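Local coordinates for glutathione transferase lambda1 (PDB 4PQH), which binds glutathione and acts as a thiol transferase of the Lambda class, and may also conjugate glutathione to electrophilic compounds, at residues P80-H84 / L95-I99; S107-D111 / L165-L170; R41-T45 / I173-P177; N133-F137 / F182-L186. All coordinates share one frame; numbering follows the deposited sequence. Where two conformers were deposited one is given.

Interaction 1. Residues P80-H84 / L95-I99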
loop_
_atom_site.group_PDB
_atom_site.type_symbol
_atom_site.label_atom_id
_atom_site.label_comp_id
_atom_site.label_asym_id
_atom_site.label_seq_id
_atom_site.Cartn_x
_atom_site.Cartn_y
_atom_site.Cartn_z
ATOM N N PRO A 80 5.903 -4.170 5.991
ATOM C CA PRO A 80 7.051 -4.431 5.118
ATOM C C PRO A 80 8.365 -3.884 5.648
ATOM O O PRO A 80 8.394 -2.966 6.467
ATOM C CB PRO A 80 6.690 -3.666 3.845
ATOM C CG PRO A 80 5.913 -2.497 4.355
ATOM C CD PRO A 80 5.096 -3.035 5.507
ATOM N N SER A 81 9.450 -4.455 5.149
ATOM C CA SER A 81 10.761 -3.845 5.270
ATOM C C SER A 81 11.491 -4.040 3.943
ATOM O O SER A 81 11.204 -4.983 3.195
ATOM C CB SER A 81 11.550 -4.426 6.446
ATOM O OG SER A 81 11.918 -5.774 6.225
ATOM N N LEU A 82 12.420 -3.136 3.658
ATOM C CA LEU A 82 13.150 -3.148 2.401
ATOM C C LEU A 82 14.634 -3.217 2.693
ATOM O O LEU A 82 15.174 -2.360 3.397
ATOM C CB LEU A 82 12.847 -1.889 1.591
ATOM C CG LEU A 82 13.555 -1.790 0.236
ATOM C CD1 LEU A 82 13.003 -2.826 -0.737
ATOM C CD2 LEU A 82 13.438 -0.384 -0.328
ATOM N N GLU A 83 15.274 -4.255 2.159
ATOM C CA GLU A 83 16.712 -4.435 2.230
ATOM C C GLU A 83 17.295 -3.912 0.929
ATOM O O GLU A 83 17.020 -4.448 -0.149
ATOM C CB GLU A 83 17.024 -5.921 2.385
ATOM C CG GLU A 83 18.489 -6.281 2.363
ATOM C CD GLU A 83 18.702 -7.779 2.251
ATOM O OE1 GLU A 83 17.734 -8.530 2.491
ATOM O OE2 GLU A 83 19.826 -8.206 1.915
ATOM N N HIS A 84 18.091 -2.852 1.030
ATOM C CA HIS A 84 18.649 -2.205 -0.148
ATOM C C HIS A 84 19.907 -1.456 0.262
ATOM O O HIS A 84 19.897 -0.720 1.246
ATOM C CB HIS A 84 17.625 -1.235 -0.753
ATOM C CG HIS A 84 18.102 -0.543 -1.992
ATOM N ND1 HIS A 84 18.447 -1.227 -3.140
ATOM C CD2 HIS A 84 18.290 0.768 -2.265
ATOM C CE1 HIS A 84 18.829 -0.365 -4.064
ATOM N NE2 HIS A 84 18.746 0.853 -3.561
ATOM N N LEU A 95 8.683 3.913 2.761
ATOM C CA LEU A 95 9.212 3.012 1.742
ATOM C C LEU A 95 8.700 3.290 0.337
ATOM O O LEU A 95 9.461 3.181 -0.621
ATOM C CB LEU A 95 8.929 1.556 2.106
ATOM C CG LEU A 95 9.718 1.010 3.294
ATOM C CD1 LEU A 95 9.414 -0.466 3.457
ATOM C CD2 LEU A 95 11.197 1.241 3.044
ATOM N N ILE A 96 7.422 3.618 0.194
ATOM C CA ILE A 96 6.928 3.930 -1.144
ATOM C C ILE A 96 7.610 5.199 -1.667
ATOM O O ILE A 96 7.960 5.275 -2.848
ATOM C CB ILE A 96 5.380 3.979 -1.229
ATOM C CG1 ILE A 96 4.812 5.182 -0.474
ATOM C CG2 ILE A 96 4.779 2.654 -0.754
ATOM C CD1 ILE A 96 3.280 5.237 -0.485
ATOM N N LYS A 97 7.845 6.177 -0.797
ATOM C CA LYS A 97 8.590 7.372 -1.198
ATOM C C LYS A 97 10.042 7.042 -1.537
ATOM O O LYS A 97 10.593 7.548 -2.526
ATOM C CB LYS A 97 8.522 8.450 -0.113
ATOM C CG LYS A 97 7.143 9.058 0.080
ATOM C CD LYS A 97 7.162 10.070 1.210
ATOM C CE LYS A 97 5.792 10.683 1.432
ATOM N NZ LYS A 97 5.766 11.512 2.668
ATOM N N TYR A 98 10.648 6.170 -0.741
ATOM C CA TYR A 98 12.034 5.778 -0.939
ATOM C C TYR A 98 12.230 5.032 -2.258
ATOM O O TYR A 98 13.128 5.364 -3.035
ATOM C CB TYR A 98 12.518 4.929 0.245
ATOM C CG TYR A 98 13.952 4.489 0.080
ATOM C CD1 TYR A 98 14.999 5.299 0.497
ATOM C CD2 TYR A 98 14.259 3.272 -0.517
ATOM C CE1 TYR A 98 16.313 4.901 0.328
ATOM C CE2 TYR A 98 15.559 2.869 -0.687
ATOM C CZ TYR A 98 16.584 3.682 -0.260
ATOM O OH TYR A 98 17.885 3.271 -0.423
ATOM N N ILE A 99 11.389 4.038 -2.521
ATOM C CA ILE A 99 11.490 3.294 -3.769
ATOM C C ILE A 99 11.278 4.215 -4.968
ATOM O O ILE A 99 12.004 4.139 -5.962
ATOM C CB ILE A 99 10.515 2.097 -3.804
ATOM C CG1 ILE A 99 11.015 1.013 -2.847
ATOM C CG2 ILE A 99 10.386 1.549 -5.231
ATOM C CD1 ILE A 99 10.095 -0.169 -2.726
HETATM O O HOH W 1 18.453 1.229 1.854
#
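In the glutathione-binding N-terminal domain, strand 81-84 packs against helix 92-102, with Leu82 inserted between Leu95, Tyr98 and Ile99. Leu82 CB meets Leu95 CD2 at 3.8 Å. Its CG lies anti to the backbone N (chi1 -180°), which carries the CD2 branch over to the next helical turn. There Leu82 CD2 touches Tyr98 CD2 at 3.8 Å, the two side chains crossing at about a right angle. Leu82 CD2 also rests 3.8 Å from Ile99 CG1. Just before the strand, Pro80 CG approaches Leu95 CD1 at 4.1 Å. A cis peptide bond precedes Pro80, the cis-proline of the thioredoxin fold. Pro80 also touches the bound glutathione and Tyr38, so the strand leads out of the ligand pocket. At the far end of the contact His84 CD2 comes 3.1 Å from Tyr98 OH. Each group lies at the edge of the other's ring, close to its plane. His84 ND1 is bonded to Thr28 OG1 on the neighbouring strand. A water hydrogen-bonds Tyr98 OH at 3.1 Å; its approach to His84 O is too short to be trusted. Tyr98 also stacks on His102 and makes a cation-pi contact with Lys89.

Interaction 2. Residues S107-D111 / L165-L170; sequences SLFPD and LGQFSL
Leu108 O accepts a hydrogen bond from Leu170 N, and this is the polar link between the two loops. Leu170 N lies 2.8 Å from Leu108 O, with an N-H...O angle of 151°. The donor lies in the carbonyl plane. Leu170 is the first residue of helix 170-190, so its N-H has no acceptor in a preceding turn, and the loop supplies one. Ser169 is the N-cap of that helix. The sequence Ser-x-x-Asp and the bond from Ser169 N to Asp172 OD2 match the N-capping box conserved in glutathione transferases, while Ser169 OG is bonded to Val171 N.

The remaining contacts are apolar. Leu108 CB packs 3.8 Å from Leu170 CD2, with the two side chains at about a right angle. Leu108 CD2 sits at the edge of the Phe168 ring, 4.0 Å from its CD2, and the two side chains run side by side. With chi1 at -174°, the Phe168 ring is turned away from its own backbone N, and its end comes nearer to Leu108. Phe109 CD1 meets Leu170 CD1 at 4.0 Å. Pro110 CG lies against Leu165 CD1 at 3.6 Å.

Helix 37-48 flanks the cluster, with Thr45 touching Leu108 and Leu170. Helix 92-102 packs on Leu170 through Ile96, Lys97 and Asp100, while helix 113-137 meets Phe109 and Leu165 through Ala119.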
loop_
_atom_site.group_PDB
_atom_site.type_symbol
_atom_site.label_atom_id
_atom_site.label_comp_id
_atom_site.label_asym_id
_atom_site.label_seq_id
_atom_site.Cartn_x
_atom_site.Cartn_y
_atom_site.Cartn_z
ATOM N N SER A 107 8.125 8.124 -12.605
ATOM C CA SER A 107 7.981 8.834 -11.341
ATOM C C SER A 107 6.545 8.773 -10.866
ATOM O O SER A 107 5.619 9.036 -11.638
ATOM C CB SER A 107 8.379 10.303 -11.498
ATOM O OG SER A 107 8.062 11.031 -10.317
ATOM N N LEU A 108 6.364 8.450 -9.587
ATOM C CA LEU A 108 5.029 8.384 -9.005
ATOM C C LEU A 108 4.741 9.546 -8.053
ATOM O O LEU A 108 3.895 9.442 -7.165
ATOM C CB LEU A 108 4.834 7.036 -8.302
ATOM C CG LEU A 108 5.026 5.825 -9.221
ATOM C CD1 LEU A 108 4.993 4.541 -8.405
ATOM C CD2 LEU A 108 3.972 5.783 -10.313
ATOM N N PHE A 109 5.445 10.658 -8.223
ATOM C CA PHE A 109 5.178 11.822 -7.383
ATOM C C PHE A 109 5.411 13.091 -8.199
ATOM O O PHE A 109 6.467 13.245 -8.820
ATOM C CB PHE A 109 6.050 11.791 -6.125
ATOM C CG PHE A 109 5.416 12.452 -4.926
ATOM C CD1 PHE A 109 4.223 11.968 -4.400
ATOM C CD2 PHE A 109 6.008 13.542 -4.323
ATOM C CE1 PHE A 109 3.637 12.562 -3.291
ATOM C CE2 PHE A 109 5.429 14.144 -3.219
ATOM C CZ PHE A 109 4.242 13.651 -2.699
ATOM N N PRO A 110 4.426 14.003 -8.207
ATOM C CA PRO A 110 4.499 15.196 -9.058
ATOM C C PRO A 110 5.453 16.235 -8.513
ATOM O O PRO A 110 5.756 16.236 -7.322
ATOM C CB PRO A 110 3.079 15.750 -9.003
ATOM C CG PRO A 110 2.581 15.337 -7.650
ATOM C CD PRO A 110 3.192 13.972 -7.401
ATOM N N ASP A 111 5.893 17.124 -9.394
ATOM C CA ASP A 111 6.796 18.204 -9.033
ATOM C C ASP A 111 6.080 19.439 -8.505
ATOM O O ASP A 111 6.671 20.244 -7.785
ATOM C CB ASP A 111 7.650 18.606 -10.246
ATOM C CG ASP A 111 6.855 19.380 -11.323
ATOM O OD1 ASP A 111 5.914 18.810 -11.925
ATOM O OD2 ASP A 111 7.192 20.560 -11.604
ATOM N N LEU A 165 -4.021 13.351 -6.898
ATOM C CA LEU A 165 -3.271 14.512 -7.367
ATOM C C LEU A 165 -3.504 14.748 -8.852
ATOM O O LEU A 165 -2.657 15.307 -9.537
ATOM C CB LEU A 165 -1.781 14.334 -7.087
ATOM C CG LEU A 165 -1.460 13.935 -5.645
ATOM C CD1 LEU A 165 0.043 13.831 -5.510
ATOM C CD2 LEU A 165 -2.049 14.925 -4.638
ATOM N N GLY A 166 -4.666 14.337 -9.342
ATOM C CA GLY A 166 -4.960 14.402 -10.764
ATOM C C GLY A 166 -4.400 13.165 -11.441
ATOM O O GLY A 166 -5.086 12.154 -11.608
ATOM N N GLN A 167 -3.135 13.228 -11.821
ATOM C CA GLN A 167 -2.515 12.037 -12.369
ATOM C C GLN A 167 -2.070 11.091 -11.249
ATOM O O GLN A 167 -1.890 11.490 -10.084
ATOM C CB GLN A 167 -1.382 12.390 -13.337
ATOM C CG GLN A 167 -1.860 13.014 -14.670
ATOM C CD GLN A 167 -2.652 12.039 -15.539
ATOM O OE1 GLN A 167 -2.092 11.113 -16.124
ATOM N NE2 GLN A 167 -3.958 12.255 -15.636
ATOM N N PHE A 168 -1.957 9.818 -11.606
ATOM C CA PHE A 168 -1.629 8.729 -10.682
ATOM C C PHE A 168 -0.364 9.004 -9.861
ATOM O O PHE A 168 0.642 9.499 -10.385
ATOM C CB PHE A 168 -1.466 7.451 -11.507
ATOM C CG PHE A 168 -1.270 6.208 -10.696
ATOM C CD1 PHE A 168 -2.331 5.622 -10.033
ATOM C CD2 PHE A 168 -0.031 5.587 -10.654
ATOM C CE1 PHE A 168 -2.143 4.468 -9.285
ATOM C CE2 PHE A 168 0.153 4.414 -9.928
ATOM C CZ PHE A 168 -0.912 3.856 -9.248
ATOM N N SER A 169 -0.410 8.680 -8.566
ATOM C CA SER A 169 0.726 8.938 -7.685
ATOM C C SER A 169 0.773 7.994 -6.503
ATOM O O SER A 169 -0.116 7.164 -6.295
ATOM C CB SER A 169 0.666 10.368 -7.145
ATOM O OG SER A 169 -0.273 10.472 -6.071
ATOM N N LEU A 170 1.814 8.164 -5.706
ATOM C CA LEU A 170 1.973 7.428 -4.461
ATOM C C LEU A 170 0.789 7.574 -3.533
ATOM O O LEU A 170 0.568 6.702 -2.694
ATOM C CB LEU A 170 3.220 7.896 -3.723
ATOM C CG LEU A 170 4.550 7.633 -4.418
ATOM C CD1 LEU A 170 5.664 8.274 -3.623
ATOM C CD2 LEU A 170 4.787 6.132 -4.611
#

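Interaction 3. Residues R41-T45 / I173-P177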
loop_
_atom_site.group_PDB
_atom_site.type_symbol
_atom_site.label_atom_id
_atom_site.label_comp_id
_atom_site.label_asym_id
_atom_site.label_seq_id
_atom_site.Cartn_x
_atom_site.Cartn_y
_atom_site.Cartn_z
ATOM N N ARG A 41 1.136 -1.772 -0.193
ATOM C CA ARG A 41 1.519 -0.435 -0.672
ATOM C C ARG A 41 2.854 -0.466 -1.386
ATOM O O ARG A 41 3.019 0.121 -2.460
ATOM C CB ARG A 41 1.662 0.529 0.505
ATOM C CG ARG A 41 0.362 0.974 1.150
ATOM C CD ARG A 41 0.669 1.914 2.313
ATOM N NE ARG A 41 -0.511 2.623 2.810
ATOM C CZ ARG A 41 -0.626 3.133 4.033
ATOM N NH1 ARG A 41 0.357 2.996 4.916
ATOM N NH2 ARG A 41 -1.731 3.782 4.369
ATOM N N VAL A 42 3.810 -1.157 -0.789
ATOM C CA VAL A 42 5.176 -1.149 -1.290
ATOM C C VAL A 42 5.311 -2.078 -2.494
ATOM O O VAL A 42 6.009 -1.776 -3.465
ATOM C CB VAL A 42 6.181 -1.534 -0.171
ATOM C CG1 VAL A 42 7.594 -1.234 -0.617
ATOM C CG2 VAL A 42 5.876 -0.743 1.103
ATOM N N TRP A 43 4.608 -3.199 -2.437
ATOM C CA TRP A 43 4.549 -4.138 -3.544
ATOM C C TRP A 43 3.955 -3.458 -4.795
ATOM O O TRP A 43 4.475 -3.610 -5.912
ATOM C CB TRP A 43 3.716 -5.337 -3.106
ATOM C CG TRP A 43 3.572 -6.456 -4.082
ATOM C CD1 TRP A 43 4.150 -6.580 -5.316
ATOM C CD2 TRP A 43 2.777 -7.630 -3.891
ATOM N NE1 TRP A 43 3.759 -7.770 -5.899
ATOM C CE2 TRP A 43 2.915 -8.426 -5.042
ATOM C CE3 TRP A 43 1.967 -8.086 -2.845
ATOM C CZ2 TRP A 43 2.262 -9.652 -5.184
ATOM C CZ3 TRP A 43 1.317 -9.303 -2.988
ATOM C CH2 TRP A 43 1.470 -10.071 -4.148
ATOM N N ILE A 44 2.871 -2.703 -4.615
ATOM C CA ILE A 44 2.276 -1.945 -5.722
ATOM C C ILE A 44 3.287 -0.959 -6.291
ATOM O O ILE A 44 3.405 -0.820 -7.512
ATOM C CB ILE A 44 1.011 -1.169 -5.289
ATOM C CG1 ILE A 44 -0.103 -2.121 -4.856
ATOM C CG2 ILE A 44 0.529 -0.295 -6.449
ATOM C CD1 ILE A 44 -1.138 -1.451 -3.973
ATOM N N THR A 45 4.021 -0.270 -5.428
ATOM C CA THR A 45 5.016 0.703 -5.885
ATOM C C THR A 45 6.079 0.047 -6.758
ATOM O O THR A 45 6.383 0.522 -7.854
ATOM C CB THR A 45 5.646 1.455 -4.704
ATOM O OG1 THR A 45 4.606 2.117 -3.975
ATOM C CG2 THR A 45 6.633 2.510 -5.208
ATOM N N ILE A 173 -1.643 4.888 -4.397
ATOM C CA ILE A 173 -1.042 3.643 -3.943
ATOM C C ILE A 173 -1.171 3.449 -2.416
ATOM O O ILE A 173 -1.442 2.345 -1.936
ATOM C CB ILE A 173 0.420 3.578 -4.380
ATOM C CG1 ILE A 173 0.483 3.515 -5.911
ATOM C CG2 ILE A 173 1.114 2.380 -3.768
ATOM C CD1 ILE A 173 1.891 3.632 -6.475
ATOM N N ALA A 174 -1.000 4.526 -1.662
ATOM C CA ALA A 174 -1.106 4.452 -0.210
ATOM C C ALA A 174 -2.506 4.004 0.223
ATOM O O ALA A 174 -2.659 3.213 1.157
ATOM C CB ALA A 174 -0.764 5.792 0.401
ATOM N N TYR A 175 -3.529 4.509 -0.451
ATOM C CA TYR A 175 -4.912 4.207 -0.087
ATOM C C TYR A 175 -5.471 2.915 -0.673
ATOM O O TYR A 175 -6.366 2.317 -0.083
ATOM C CB TYR A 175 -5.829 5.383 -0.434
ATOM C CG TYR A 175 -5.763 6.502 0.573
ATOM C CD1 TYR A 175 -6.598 6.494 1.673
ATOM C CD2 TYR A 175 -4.843 7.546 0.450
ATOM C CE1 TYR A 175 -6.543 7.488 2.610
ATOM C CE2 TYR A 175 -4.780 8.553 1.388
ATOM C CZ TYR A 175 -5.637 8.519 2.471
ATOM O OH TYR A 175 -5.603 9.504 3.432
ATOM N N ALA A 176 -4.966 2.493 -1.834
ATOM C CA ALA A 176 -5.532 1.335 -2.527
ATOM C C ALA A 176 -5.706 0.061 -1.678
ATOM O O ALA A 176 -6.774 -0.534 -1.705
ATOM C CB ALA A 176 -4.795 1.040 -3.848
ATOM N N PRO A 177 -4.682 -0.351 -0.902
ATOM C CA PRO A 177 -4.883 -1.586 -0.118
ATOM C C PRO A 177 -5.955 -1.468 0.959
ATOM O O PRO A 177 -6.614 -2.451 1.294
ATOM C CB PRO A 177 -3.518 -1.791 0.548
ATOM C CG PRO A 177 -2.548 -1.123 -0.408
ATOM C CD PRO A 177 -3.294 0.127 -0.784
HETATM O O HOH W 2 -4.421 4.503 3.460
#
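Arg41 NE donates a hydrogen bond to Ala174 O across the interface between the two domains. Arg41 NE to Ala174 O is 2.8 Å and nearly straight, at 170°. It falls on a carbonyl lone pair, and the oxygen lies in the guanidinium plane. The extended chain from CG to NE carries the group across to the other helix. Arg41 NH2 adds a weak bond to Ala174 O at 3.4 Å. A water bridges the same groups, accepting from Arg41 NH2 at 2.9 Å and donating to Ala174 O. Arg41 NH1 is bonded to Ser92 OG of the glutathione site, which makes Arg41 a second-shell residue.

Arg41 O accepts twice: from Thr45 OG1 at 3.0 Å and from Thr45 N at 3.2 Å, on opposite faces of the carbonyl plane. Ile173 CG2 packs beside Thr45 OG1 at 3.5 Å. Ile44 CD1 meets Pro177 CG tip to tip at 3.8 Å; the helix is kinked at this proline, whose N makes no bond to the preceding turn. The short helical segments cross at 128°. Helix 92-102 packs on Arg41 and Thr45 through Leu93, Ile96 and Ile99; helix 113-137 touches Arg41 through Thr126 and Ala174 through Phe123.

Interaction 4. Residues N133-F137 / F182-L186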
loop_
_atom_site.group_PDB
_atom_site.type_symbol
_atom_site.label_atom_id
_atom_site.label_comp_id
_atom_site.label_asym_id
_atom_site.label_seq_id
_atom_site.Cartn_x
_atom_site.Cartn_y
_atom_site.Cartn_z
ATOM N N ASN A 133 -12.610 3.715 9.803
ATOM C CA ASN A 133 -13.169 2.472 9.299
ATOM C C ASN A 133 -13.176 1.376 10.350
ATOM O O ASN A 133 -14.180 0.691 10.534
ATOM C CB ASN A 133 -12.439 2.046 8.030
ATOM C CG ASN A 133 -12.955 2.768 6.817
ATOM O OD1 ASN A 133 -13.919 2.334 6.201
ATOM N ND2 ASN A 133 -12.349 3.902 6.494
ATOM N N ASN A 134 -12.063 1.226 11.050
ATOM C CA ASN A 134 -11.986 0.248 12.124
ATOM C C ASN A 134 -12.986 0.505 13.248
ATOM O O ASN A 134 -13.572 -0.438 13.778
ATOM C CB ASN A 134 -10.554 0.129 12.628
ATOM C CG ASN A 134 -9.673 -0.613 11.652
ATOM O OD1 ASN A 134 -10.070 -1.648 11.112
ATOM N ND2 ASN A 134 -8.489 -0.083 11.397
ATOM N N SER A 135 -13.189 1.778 13.584
ATOM C CA SER A 135 -14.202 2.169 14.561
ATOM C C SER A 135 -15.570 1.665 14.125
ATOM O O SER A 135 -16.361 1.199 14.940
ATOM C CB SER A 135 -14.238 3.690 14.712
ATOM O OG SER A 135 -15.247 4.098 15.621
ATOM N N THR A 136 -15.842 1.752 12.828
ATOM C CA THR A 136 -17.125 1.325 12.284
ATOM C C THR A 136 -17.281 -0.189 12.366
ATOM O O THR A 136 -18.309 -0.685 12.828
ATOM C CB THR A 136 -17.278 1.797 10.834
ATOM O OG1 THR A 136 -17.245 3.225 10.813
ATOM C CG2 THR A 136 -18.594 1.316 10.244
ATOM N N PHE A 137 -16.256 -0.920 11.944
ATOM C CA PHE A 137 -16.291 -2.380 11.995
ATOM C C PHE A 137 -16.481 -2.882 13.421
ATOM O O PHE A 137 -17.151 -3.886 13.646
ATOM C CB PHE A 137 -15.016 -2.984 11.411
ATOM C CG PHE A 137 -14.830 -2.696 9.960
ATOM C CD1 PHE A 137 -15.865 -2.897 9.068
ATOM C CD2 PHE A 137 -13.625 -2.209 9.491
ATOM C CE1 PHE A 137 -15.697 -2.624 7.720
ATOM C CE2 PHE A 137 -13.453 -1.935 8.149
ATOM C CZ PHE A 137 -14.495 -2.144 7.271
ATOM N N PHE A 182 -11.666 -2.245 2.927
ATOM C CA PHE A 182 -12.803 -1.617 3.592
ATOM C C PHE A 182 -14.071 -1.694 2.757
ATOM O O PHE A 182 -15.171 -1.837 3.301
ATOM C CB PHE A 182 -12.529 -0.155 3.955
ATOM C CG PHE A 182 -11.373 0.047 4.906
ATOM C CD1 PHE A 182 -10.925 -0.980 5.729
ATOM C CD2 PHE A 182 -10.740 1.279 4.979
ATOM C CE1 PHE A 182 -9.860 -0.775 6.613
ATOM C CE2 PHE A 182 -9.688 1.489 5.846
ATOM C CZ PHE A 182 -9.242 0.460 6.668
ATOM N N GLN A 183 -13.931 -1.590 1.438
ATOM C CA GLN A 183 -15.115 -1.593 0.579
ATOM C C GLN A 183 -15.989 -2.855 0.728
ATOM O O GLN A 183 -17.170 -2.740 1.056
ATOM C CB GLN A 183 -14.763 -1.322 -0.886
ATOM C CG GLN A 183 -15.993 -1.355 -1.793
ATOM C CD GLN A 183 -15.703 -0.961 -3.224
ATOM O OE1 GLN A 183 -14.573 -1.046 -3.693
ATOM N NE2 GLN A 183 -16.730 -0.513 -3.919
ATOM N N PRO A 184 -15.417 -4.056 0.505
ATOM C CA PRO A 184 -16.267 -5.243 0.632
ATOM C C PRO A 184 -16.691 -5.493 2.074
ATOM O O PRO A 184 -17.782 -6.021 2.297
ATOM C CB PRO A 184 -15.363 -6.381 0.125
ATOM C CG PRO A 184 -13.975 -5.879 0.295
ATOM C CD PRO A 184 -14.060 -4.406 0.038
ATOM N N ALA A 185 -15.860 -5.118 3.044
ATOM C CA ALA A 185 -16.220 -5.365 4.436
ATOM C C ALA A 185 -17.389 -4.489 4.877
ATOM O O ALA A 185 -18.286 -4.944 5.584
ATOM C CB ALA A 185 -15.021 -5.173 5.341
ATOM N N LEU A 186 -17.406 -3.237 4.446
ATOM C CA LEU A 186 -18.532 -2.370 4.764
ATOM C C LEU A 186 -19.806 -2.872 4.092
ATOM O O LEU A 186 -20.899 -2.797 4.658
ATOM C CB LEU A 186 -18.239 -0.930 4.343
ATOM C CG LEU A 186 -17.275 -0.186 5.269
ATOM C CD1 LEU A 186 -16.763 1.076 4.586
ATOM C CD2 LEU A 186 -17.950 0.136 6.610
#
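Thr136 OG1 is held by Ala144 N and Ala132 O, which leaves its CG2 to meet Leu186 CD2 at 3.9 Å. The contact belongs to the all-helical C-terminal domain of the glutathione transferase fold. It joins the end of helix 113-137 to helix 170-190, and the short segments run nearly parallel, at 22°.

Two aromatic side chains, Phe137 and Phe182, carry about half of the packing. The Phe182 ring carries the Asn133 side chain over one face. Asn133 CB stands 3.6 Å from the Phe182 ring centroid, close to the ring normal, in a CH-pi contact. The amide stacks on the ring with the two planes 15° apart. Asn133 CG comes within 3.2 Å of Phe182 CD2, which is tight. A bond from Asn133 ND2 to Phe129 O, one turn back in the same helix, fixes the rotation of the amide.

Phe137 has its CG anti to the carbonyl carbon, and its ring reaches across to Phe182, Ala185 and Leu186. The two rings meet obliquely, with planes at 54°. Phe182 CD1 lies at the edge of the Phe137 ring, 3.6 Å from CE2. Phe137 CE1 touches Ala185 CB at 3.6 Å and Leu186 CD2 at 3.7 Å. Helix 144-154 packs on Asn133 and Leu186 through Ala144 and Phe148. Asn133 OD1 is buried without a hydrogen-bond partner; across the contact Leu186 CD1 is nearest, at 3.5 Å.

Interaction 3 lies almost at the centre of the chain and joins the two domains through a buried arginine. Interactions 1 and 2 both touch it. Ile96 and Ile99 of interaction 1 pack on helix 37-48, and Leu108 and Phe168 of interaction 2 pack on Ile173. Leu170 rests on Ile96 and Lys97. Interactions 2, 3 and 4 all use helix 170-190: at its N-terminus, in its middle and farther along. Interaction 4 is still buried but peripheral, its centre about 17 Å from the centre of the chain, and is aromatic and apolar packing with an asparagine amide stacked on a ring. Interaction 1 is also mainly apolar. Interaction 2 is only partly buried and adds a backbone hydrogen bond.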